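Local atomic coordinates of pks18 (Mycobacterium tuberculosis, PDB entry 1TED), a protein that probably extends medium- and long-chain aliphatic acyl-CoA substrates with malonyl-CoA, as a homodimeric type III polyketide synthase, to make tri- and tetraketide alpha-pyrones. Residues A[86-91]-A[209-214]. Numbering follows the deposited sequence.
With MYR (myristic acid), chain E.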
loop_
_atom_site.group_PDB
_atom_site.type_symbol
_atom_site.label_atom_id
_atom_site.label_comp_id
_atom_site.label_asym_id
_atom_site.label_seq_id
_atom_site.Cartn_x
_atom_site.Cartn_y
_atom_site.Cartn_z
ATOM N N ASP A 86 -8.114 -9.503 -24.223
ATOM C CA ASP A 86 -7.854 -10.776 -24.894
ATOM C C ASP A 86 -6.402 -10.713 -25.338
ATOM O O ASP A 86 -6.106 -10.217 -26.420
ATOM C CB ASP A 86 -8.744 -10.935 -26.124
ATOM C CG ASP A 86 -8.652 -12.321 -26.735
ATOM O OD1 ASP A 86 -7.544 -12.899 -26.753
ATOM O OD2 ASP A 86 -9.691 -12.832 -27.202
ATOM N N PRO A 87 -5.479 -11.229 -24.513
ATOM C CA PRO A 87 -4.047 -11.212 -24.832
ATOM C C PRO A 87 -3.652 -11.675 -26.242
ATOM O O PRO A 87 -2.710 -11.151 -26.841
ATOM C CB PRO A 87 -3.444 -12.079 -23.729
ATOM C CG PRO A 87 -4.553 -13.043 -23.419
ATOM C CD PRO A 87 -5.746 -12.135 -23.381
ATOM N N LEU A 88 -4.379 -12.642 -26.783
ATOM C CA LEU A 88 -4.053 -13.149 -28.109
ATOM C C LEU A 88 -4.832 -12.456 -29.222
ATOM O O LEU A 88 -4.716 -12.825 -30.392
ATOM C CB LEU A 88 -4.304 -14.658 -28.161
ATOM C CG LEU A 88 -3.600 -15.493 -27.088
ATOM C CD1 LEU A 88 -3.919 -16.953 -27.315
ATOM C CD2 LEU A 88 -2.102 -15.255 -27.132
ATOM N N ASP A 89 -5.619 -11.450 -28.860
ATOM C CA ASP A 89 -6.413 -10.718 -29.836
ATOM C C ASP A 89 -5.528 -10.198 -30.964
ATOM O O ASP A 89 -4.348 -9.921 -30.764
ATOM C CB ASP A 89 -7.128 -9.547 -29.163
ATOM C CG ASP A 89 -8.184 -8.924 -30.051
ATOM O OD1 ASP A 89 -7.841 -8.476 -31.168
ATOM O OD2 ASP A 89 -9.360 -8.886 -29.627
ATOM N N ALA A 90 -6.108 -10.070 -32.153
ATOM C CA ALA A 90 -5.372 -9.585 -33.311
ATOM C C ALA A 90 -4.636 -8.291 -32.980
ATOM O O ALA A 90 -3.460 -8.137 -33.301
ATOM C CB ALA A 90 -6.330 -9.363 -34.477
ATOM N N LYS A 91 -5.333 -7.365 -32.331
ATOM C CA LYS A 91 -4.741 -6.082 -31.967
ATOM C C LYS A 91 -3.535 -6.221 -31.036
ATOM O O LYS A 91 -2.415 -5.849 -31.394
ATOM C CB LYS A 91 -5.796 -5.181 -31.306
ATOM C CG LYS A 91 -6.424 -5.772 -30.046
ATOM C CD LYS A 91 -7.467 -4.850 -29.422
ATOM C CE LYS A 91 -6.849 -3.560 -28.899
ATOM N NZ LYS A 91 -7.877 -2.685 -28.253
ATOM N N ALA A 209 -0.074 -9.580 -19.874
ATOM C CA ALA A 209 0.311 -10.716 -20.721
ATOM C C ALA A 209 1.541 -10.404 -21.582
ATOM O O ALA A 209 1.627 -9.339 -22.202
ATOM C CB ALA A 209 -0.853 -11.111 -21.610
ATOM N N VAL A 210 2.486 -11.339 -21.630
ATOM C CA VAL A 210 3.704 -11.145 -22.412
ATOM C C VAL A 210 4.093 -12.392 -23.212
ATOM O O VAL A 210 4.631 -12.287 -24.317
ATOM C CB VAL A 210 4.879 -10.730 -21.488
ATOM C CG1 VAL A 210 6.170 -10.728 -22.257
ATOM C CG2 VAL A 210 4.627 -9.335 -20.931
ATOM N N PHE A 211 3.817 -13.562 -22.643
ATOM C CA PHE A 211 4.114 -14.849 -23.268
ATOM C C PHE A 211 5.603 -15.054 -23.534
ATOM O O PHE A 211 6.039 -15.140 -24.678
ATOM C CB PHE A 211 3.312 -14.996 -24.570
ATOM C CG PHE A 211 1.814 -15.010 -24.362
ATOM C CD1 PHE A 211 1.169 -16.156 -23.906
ATOM C CD2 PHE A 211 1.052 -13.868 -24.600
ATOM C CE1 PHE A 211 -0.209 -16.165 -23.688
ATOM C CE2 PHE A 211 -0.329 -13.871 -24.383
ATOM C CZ PHE A 211 -0.957 -15.024 -23.926
ATOM N N ALA A 212 6.383 -15.130 -22.458
ATOM C CA ALA A 212 7.827 -15.347 -22.553
ATOM C C ALA A 212 8.126 -16.856 -22.651
ATOM O O ALA A 212 7.233 -17.683 -22.464
ATOM C CB ALA A 212 8.523 -14.737 -21.336
ATOM N N ASP A 213 9.382 -17.200 -22.927
ATOM C CA ASP A 213 9.811 -18.592 -23.096
ATOM C C ASP A 213 9.917 -19.514 -21.884
ATOM O O ASP A 213 9.641 -20.706 -22.004
ATOM C CB ASP A 213 11.168 -18.652 -23.811
ATOM C CG ASP A 213 11.128 -18.079 -25.213
ATOM O OD1 ASP A 213 10.065 -18.177 -25.876
ATOM O OD2 ASP A 213 12.174 -17.546 -25.657
ATOM N N ASP A 214 10.340 -18.991 -20.738
ATOM C CA ASP A 214 10.521 -19.814 -19.539
ATOM C C ASP A 214 9.261 -20.484 -18.955
ATOM O O ASP A 214 8.144 -19.994 -19.153
ATOM C CB ASP A 214 11.225 -18.989 -18.450
ATOM C CG ASP A 214 10.466 -17.726 -18.086
ATOM O OD1 ASP A 214 10.518 -16.742 -18.862
ATOM O OD2 ASP A 214 9.811 -17.725 -17.025
HETATM C C1 MYR E . -3.453 -16.006 -21.368
HETATM O O1 MYR E . -4.561 -16.420 -21.698
HETATM O O2 MYR E . -2.459 -16.701 -21.586
HETATM C C2 MYR E . -3.304 -14.640 -20.696
HETATM C C3 MYR E . -2.860 -14.791 -19.239
HETATM C C4 MYR E . -2.742 -13.427 -18.554
HETATM C C5 MYR E . -2.253 -13.566 -17.111
HETATM C C6 MYR E . -0.825 -14.111 -17.025
HETATM C C7 MYR E . 0.222 -13.118 -17.540
HETATM C C8 MYR E . 0.349 -11.887 -16.640
HETATM C C9 MYR E . 0.843 -12.258 -15.240
HETATM C C10 MYR E . 0.825 -11.039 -14.318
HETATM C C11 MYR E . 1.259 -11.420 -12.901
HETATM C C12 MYR E . 1.191 -10.214 -11.962
HETATM C C13 MYR E . 1.554 -10.629 -10.534
HETATM C C14 MYR E . 1.452 -9.443 -9.573
#
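Phe211 meets Pro87 and Leu88 from a left-handed backbone (phi 61°, psi 65°), uncommon for a residue with a side chain, and its CB points toward the 86-91 loop. Phe211 and Pro87 also both touch a bound myristic acid near its carboxylate end. The ring carbon Phe211 CE1 lies 3.1 Å from MYR O2, an oblique approach to the ring, while Pro87 CG rests 3.4 Å from MYR C2, the first methylene of the acyl chain. A flat aromatic can thus meet the lipid and two loop side chains at once. Pro87 works with two of its ring carbons: CG meets the lipid, and Pro87 CB lies in the plane of the Phe211 ring, at its edge, 3.7 Å from Phe211 CE2. Pro87 CB also presses on Ala209 CB at 3.5 Å, a close approach that the small methyl of alanine suits. Leu88 adds to the apolar patch, its branched end laying Leu88 CD2 3.4 Å from Phe211 CZ, with the two side chains crossing at about a right angle.

Proline also fits the second position of the type I turn from Asp86 to Asp89, because its ring restricts phi to the range needed there (here -48°); Asp89 N closes the turn on Asp86 O at 2.8 Å. On the other loop, Phe211 also meets the ring of His221, a probable substrate-binding residue, and packs on Val56 of helix 49-57. The arrangement is consistent with a place in the wall of the substrate-binding tunnel of this thiolase-fold enzyme of the chalcone synthase family.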